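Local atomic coordinates of methyltransferase domain-containing protein (Pyrococcus horikoshii, PDB entry 1VE3), a protein that binds S-adenosylmethionine and probably acts as a methyltransferase on a substrate that is not known. Residues 33-38 against 211-216; 55-60 against 83-88. All coordinates share one frame; numbering follows the deposited sequence.

Contact 1 of 2, residues 33-38 against 211-216; sequences MKYMKK and AEEKVG
Lys34 and Tyr35, where helix 19-34 gives way to the following loop, reach across to the edge strand 207-215 and converge on one carboxylate oxygen, OE2 of Glu213. The phenol donates from OH to Glu213 OE2 over 2.5 Å and takes the anti lone pair, the one turned away from OE1. The ammonium arrives on the syn side: Lys34 NZ lies 3.1 Å from Glu213 OE2 in a salt bridge, 25° out of the carboxylate plane. The meeting depends on the shape of both the lysine and the glutamate. Lys34 stays fully extended, its CG resting over the centre of the Tyr35 ring, so the two side chains run out together. Glu213 sets its CG in plane at the ring edge, 3.8 Å from Tyr35 CE2, and the bend at chi2 (-83°) swings OE2 to the two donors, with carboxylate and ring planes 46° apart. Ala211, two residues earlier on the strand, sets its methyl obliquely against the phenol, with CB 3.5 Å from Tyr35 CZ. Val223 of the adjoining strand 219-226 also touches Tyr35, placing the ring at the margin of the main sheet. Two donors, one on the syn side and one at the anti lone pair, meet on a single oxygen and should restrict the rotation of the carboxylate, and the nearby ammonium together with the short phenol bond would be expected to favour the ionised form of Glu213 at this surface contact.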
loop_
_atom_site.group_PDB
_atom_site.type_symbol
_atom_site.label_atom_id
_atom_site.label_comp_id
_atom_site.label_asym_id
_atom_site.label_seq_id
_atom_site.Cartn_x
_atom_site.Cartn_y
_atom_site.Cartn_z
HETATM N N MSE A 33 -5.868 4.465 -16.017
HETATM C CA MSE A 33 -6.150 3.671 -17.201
HETATM C C MSE A 33 -7.431 4.125 -17.881
HETATM O O MSE A 33 -7.631 3.891 -19.070
HETATM C CB MSE A 33 -6.226 2.190 -16.833
HETATM C CG MSE A 33 -4.889 1.643 -16.365
HETATM SE SE MSE A 33 -3.427 2.280 -17.487
HETATM C CE MSE A 33 -2.710 3.640 -16.326
ATOM N N LYS A 34 -8.292 4.790 -17.122
ATOM C CA LYS A 34 -9.550 5.280 -17.655
ATOM C C LYS A 34 -9.301 6.420 -18.635
ATOM O O LYS A 34 -10.155 6.728 -19.468
ATOM C CB LYS A 34 -10.448 5.761 -16.514
ATOM C CG LYS A 34 -11.792 6.325 -16.948
ATOM C CD LYS A 34 -12.655 6.630 -15.734
ATOM C CE LYS A 34 -13.992 7.226 -16.129
ATOM N NZ LYS A 34 -14.881 7.428 -14.947
ATOM N N TYR A 35 -8.127 7.036 -18.544
ATOM C CA TYR A 35 -7.795 8.154 -19.418
ATOM C C TYR A 35 -6.498 7.959 -20.192
ATOM O O TYR A 35 -6.024 8.871 -20.865
ATOM C CB TYR A 35 -7.729 9.441 -18.595
ATOM C CG TYR A 35 -9.037 9.785 -17.918
ATOM C CD1 TYR A 35 -10.169 10.092 -18.668
ATOM C CD2 TYR A 35 -9.145 9.800 -16.530
ATOM C CE1 TYR A 35 -11.376 10.407 -18.052
ATOM C CE2 TYR A 35 -10.347 10.114 -15.905
ATOM C CZ TYR A 35 -11.458 10.416 -16.673
ATOM O OH TYR A 35 -12.648 10.735 -16.059
HETATM N N MSE A 36 -5.926 6.767 -20.097
HETATM C CA MSE A 36 -4.684 6.469 -20.800
HETATM C C MSE A 36 -4.840 5.190 -21.608
HETATM O O MSE A 36 -3.978 4.310 -21.583
HETATM C CB MSE A 36 -3.531 6.325 -19.804
HETATM C CG MSE A 36 -3.186 7.614 -19.066
HETATM SE SE MSE A 36 -1.758 7.414 -17.763
HETATM C CE MSE A 36 -0.243 7.408 -18.949
ATOM N N LYS A 37 -5.954 5.093 -22.324
ATOM C CA LYS A 37 -6.232 3.921 -23.140
ATOM C C LYS A 37 -5.197 3.768 -24.248
ATOM O O LYS A 37 -4.680 2.673 -24.469
ATOM C CB LYS A 37 -7.643 4.017 -23.724
ATOM C CG LYS A 37 -8.742 3.939 -22.668
ATOM C CD LYS A 37 -10.126 4.030 -23.295
ATOM C CE LYS A 37 -11.227 3.765 -22.275
ATOM N NZ LYS A 37 -11.212 4.729 -21.137
ATOM N N LYS A 38 -4.880 4.861 -24.935
ATOM C CA LYS A 38 -3.886 4.806 -26.003
ATOM C C LYS A 38 -2.474 4.899 -25.434
ATOM O O LYS A 38 -2.129 5.871 -24.760
ATOM C CB LYS A 38 -4.101 5.943 -27.004
ATOM C CG LYS A 38 -3.132 5.906 -28.180
ATOM C CD LYS A 38 -3.479 6.942 -29.238
ATOM C CE LYS A 38 -2.678 6.705 -30.515
ATOM N NZ LYS A 38 -3.026 7.654 -31.615
ATOM N N ALA A 211 -11.254 15.949 -18.159
ATOM C CA ALA A 211 -12.055 15.280 -17.138
ATOM C C ALA A 211 -11.535 15.577 -15.732
ATOM O O ALA A 211 -10.465 16.162 -15.567
ATOM C CB ALA A 211 -12.048 13.779 -17.382
ATOM N N GLU A 212 -12.294 15.157 -14.723
ATOM C CA GLU A 212 -11.905 15.372 -13.338
ATOM C C GLU A 212 -12.567 14.344 -12.429
ATOM O O GLU A 212 -13.779 14.144 -12.485
ATOM C CB GLU A 212 -12.293 16.780 -12.902
ATOM C CG GLU A 212 -11.669 17.205 -11.591
ATOM C CD GLU A 212 -11.592 18.712 -11.461
ATOM O OE1 GLU A 212 -12.647 19.359 -11.280
ATOM O OE2 GLU A 212 -10.467 19.250 -11.553
ATOM N N GLU A 213 -11.761 13.688 -11.599
ATOM C CA GLU A 213 -12.261 12.674 -10.680
ATOM C C GLU A 213 -11.972 13.091 -9.243
ATOM O O GLU A 213 -10.840 13.457 -8.915
ATOM C CB GLU A 213 -11.567 11.334 -10.934
ATOM C CG GLU A 213 -11.664 10.778 -12.351
ATOM C CD GLU A 213 -12.959 10.019 -12.621
ATOM O OE1 GLU A 213 -13.602 9.553 -11.655
ATOM O OE2 GLU A 213 -13.317 9.872 -13.808
ATOM N N LYS A 214 -12.985 13.032 -8.384
ATOM C CA LYS A 214 -12.788 13.379 -6.984
ATOM C C LYS A 214 -12.314 12.124 -6.257
ATOM O O LYS A 214 -12.934 11.070 -6.357
ATOM C CB LYS A 214 -14.085 13.892 -6.363
ATOM C CG LYS A 214 -13.887 14.512 -4.987
ATOM C CD LYS A 214 -15.052 15.415 -4.607
ATOM C CE LYS A 214 -14.723 16.244 -3.375
ATOM N NZ LYS A 214 -15.816 17.197 -3.036
ATOM N N VAL A 215 -11.205 12.243 -5.536
ATOM C CA VAL A 215 -10.626 11.118 -4.808
ATOM C C VAL A 215 -10.599 11.417 -3.315
ATOM O O VAL A 215 -10.061 12.434 -2.882
ATOM C CB VAL A 215 -9.182 10.835 -5.289
ATOM C CG1 VAL A 215 -8.612 9.618 -4.564
ATOM C CG2 VAL A 215 -9.171 10.618 -6.798
ATOM N N GLY A 216 -11.187 10.526 -2.529
ATOM C CA GLY A 216 -11.214 10.733 -1.097
ATOM C C GLY A 216 -12.068 11.932 -0.743
ATOM O O GLY A 216 -12.984 12.292 -1.484
#

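Contact 2 of 2, residues 55-60 against 83-88; sequences LLEDYG and RESNVE
Glu57, in the last turn of helix 51-58, points its carboxylate into the loop that joins helix 70-82 to strand 88-91, and the loop wraps round it from Ser85 to Val87. With CG opposite the backbone N (chi1 175°) and the chain extended beyond it, the acid group spans the gap between the two segments. Its OE2 receives the backbone N-H of Asn86 nearly head-on to the C-O bond, with OE2 2.6 Å from Asn86 N and an angle of 145° at the hydrogen. Ser85 turns its hydroxyl to the carboxylate as well, although the exact place of OG is doubtful. Val87 crosses the glutamate chain at a slant, its CG2 methyl 3.7 Å from Glu57 CB and 3.6 Å from Glu57 CD. The same valine touches Ser53 and Val63, which carries the packing inward to strand 62-67. Both helices end in Schellman motifs, with Gly60 and Glu84 at positive phi. In this protein the loop after helix 70-82 is thus tied to the end of helix 51-58, joining two successive beta-alpha-beta crossovers, 41-45 to 62-67 and 62-67 to 88-91, of the Rossmann-like methyltransferase fold.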
loop_
_atom_site.group_PDB
_atom_site.type_symbol
_atom_site.label_atom_id
_atom_site.label_comp_id
_atom_site.label_asym_id
_atom_site.label_seq_id
_atom_site.Cartn_x
_atom_site.Cartn_y
_atom_site.Cartn_z
ATOM N N LEU A 55 4.711 1.147 -12.997
ATOM C CA LEU A 55 3.320 0.770 -13.223
ATOM C C LEU A 55 2.920 1.002 -14.683
ATOM O O LEU A 55 2.337 0.123 -15.321
ATOM C CB LEU A 55 2.391 1.574 -12.317
ATOM C CG LEU A 55 0.905 1.342 -12.576
ATOM C CD1 LEU A 55 0.560 -0.098 -12.238
ATOM C CD2 LEU A 55 0.076 2.310 -11.741
ATOM N N LEU A 56 3.227 2.186 -15.210
ATOM C CA LEU A 56 2.885 2.506 -16.594
ATOM C C LEU A 56 3.681 1.657 -17.572
ATOM O O LEU A 56 3.153 1.209 -18.589
ATOM C CB LEU A 56 3.124 3.991 -16.892
ATOM C CG LEU A 56 2.163 5.014 -16.271
ATOM C CD1 LEU A 56 2.438 6.393 -16.873
ATOM C CD2 LEU A 56 0.721 4.605 -16.542
ATOM N N GLU A 57 4.955 1.444 -17.262
ATOM C CA GLU A 57 5.818 0.636 -18.114
ATOM C C GLU A 57 5.254 -0.772 -18.295
ATOM O O GLU A 57 5.381 -1.360 -19.367
ATOM C CB GLU A 57 7.220 0.538 -17.517
ATOM C CG GLU A 57 8.138 -0.390 -18.299
ATOM C CD GLU A 57 9.380 -0.766 -17.523
ATOM O OE1 GLU A 57 9.239 -1.319 -16.412
ATOM O OE2 GLU A 57 10.498 -0.515 -18.022
ATOM N N ASP A 58 4.633 -1.314 -17.251
ATOM C CA ASP A 58 4.064 -2.658 -17.330
ATOM C C ASP A 58 2.770 -2.674 -18.131
ATOM O O ASP A 58 2.326 -3.726 -18.591
ATOM C CB ASP A 58 3.801 -3.220 -15.930
ATOM C CG ASP A 58 5.044 -3.239 -15.067
ATOM O OD1 ASP A 58 6.157 -3.365 -15.623
ATOM O OD2 ASP A 58 4.905 -3.141 -13.828
ATOM N N TYR A 59 2.160 -1.504 -18.288
ATOM C CA TYR A 59 0.923 -1.389 -19.045
ATOM C C TYR A 59 1.219 -1.111 -20.514
ATOM O O TYR A 59 0.313 -0.844 -21.306
ATOM C CB TYR A 59 0.051 -0.279 -18.461
ATOM C CG TYR A 59 -0.904 -0.756 -17.394
ATOM C CD1 TYR A 59 -2.032 -1.505 -17.728
ATOM C CD2 TYR A 59 -0.688 -0.456 -16.053
ATOM C CE1 TYR A 59 -2.924 -1.939 -16.754
ATOM C CE2 TYR A 59 -1.571 -0.885 -15.069
ATOM C CZ TYR A 59 -2.689 -1.625 -15.425
ATOM O OH TYR A 59 -3.581 -2.033 -14.454
ATOM N N GLY A 60 2.497 -1.173 -20.867
ATOM C CA GLY A 60 2.893 -0.947 -22.243
ATOM C C GLY A 60 3.110 0.502 -22.636
ATOM O O GLY A 60 2.691 0.917 -23.713
ATOM N N ARG A 83 13.836 -4.649 -10.729
ATOM C CA ARG A 83 12.635 -5.025 -11.466
ATOM C C ARG A 83 12.931 -5.211 -12.946
ATOM O O ARG A 83 12.032 -5.516 -13.727
ATOM C CB ARG A 83 11.534 -3.972 -11.295
ATOM C CG ARG A 83 10.933 -3.927 -9.901
ATOM C CD ARG A 83 9.618 -3.179 -9.900
ATOM N NE ARG A 83 8.976 -3.211 -8.590
ATOM C CZ ARG A 83 7.779 -2.692 -8.336
ATOM N NH1 ARG A 83 7.093 -2.105 -9.307
ATOM N NH2 ARG A 83 7.274 -2.752 -7.111
ATOM N N GLU A 84 14.194 -5.035 -13.325
ATOM C CA GLU A 84 14.593 -5.174 -14.721
ATOM C C GLU A 84 13.678 -4.321 -15.594
ATOM O O GLU A 84 12.974 -4.821 -16.467
ATOM C CB GLU A 84 14.536 -6.649 -15.135
ATOM C CG GLU A 84 15.710 -7.460 -14.597
ATOM C CD GLU A 84 15.542 -8.959 -14.778
ATOM O OE1 GLU A 84 16.553 -9.686 -14.638
ATOM O OE2 GLU A 84 14.406 -9.410 -15.046
ATOM N N SER A 85 13.709 -3.019 -15.332
ATOM C CA SER A 85 12.893 -2.045 -16.041
ATOM C C SER A 85 13.724 -1.227 -17.022
ATOM O O SER A 85 14.912 -0.983 -16.795
ATOM C CB SER A 85 12.230 -1.106 -15.029
ATOM O OG SER A 85 11.435 -0.126 -15.672
ATOM N N ASN A 86 13.085 -0.802 -18.109
ATOM C CA ASN A 86 13.747 0.000 -19.132
ATOM C C ASN A 86 13.395 1.480 -19.007
ATOM O O ASN A 86 13.687 2.275 -19.903
ATOM C CB ASN A 86 13.365 -0.501 -20.526
ATOM C CG ASN A 86 13.907 -1.884 -20.813
ATOM O OD1 ASN A 86 15.118 -2.109 -20.775
ATOM N ND2 ASN A 86 13.011 -2.821 -21.103
ATOM N N VAL A 87 12.761 1.847 -17.899
ATOM C CA VAL A 87 12.393 3.237 -17.661
ATOM C C VAL A 87 13.660 4.044 -17.400
ATOM O O VAL A 87 14.481 3.666 -16.565
ATOM C CB VAL A 87 11.463 3.379 -16.435
ATOM C CG1 VAL A 87 11.158 4.846 -16.181
ATOM C CG2 VAL A 87 10.180 2.603 -16.662
ATOM N N GLU A 88 13.818 5.147 -18.126
ATOM C CA GLU A 88 14.985 6.002 -17.959
ATOM C C GLU A 88 14.712 7.130 -16.977
ATOM O O GLU A 88 13.801 7.934 -17.175
ATOM C CB GLU A 88 15.422 6.612 -19.290
ATOM C CG GLU A 88 16.478 7.697 -19.105
ATOM C CD GLU A 88 17.034 8.229 -20.409
ATOM O OE1 GLU A 88 16.239 8.686 -21.261
ATOM O OE2 GLU A 88 18.272 8.195 -20.573
#

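How the contacts relate
The two contacts sit at different margins of the main sheet, their centres about 20 Å apart. Contact 1 is a surface contact that ties the end of helix 19-34 to the antiparallel edge strand 207-215; contact 2 is partly buried and joins helix 51-58 to the approach to the parallel edge strand 88-91. Each turns on a glutamate, but contact 1 pairs it with charged and phenolic side chains, whereas contact 2 gives it a backbone N-H, a nearby serine hydroxyl and a valine methyl. They meet through side chains that take no part in either polar cluster: Met36 and Met33 pack on Leu56, and Met33 also on Tyr59, making a hydrophobic seam between them.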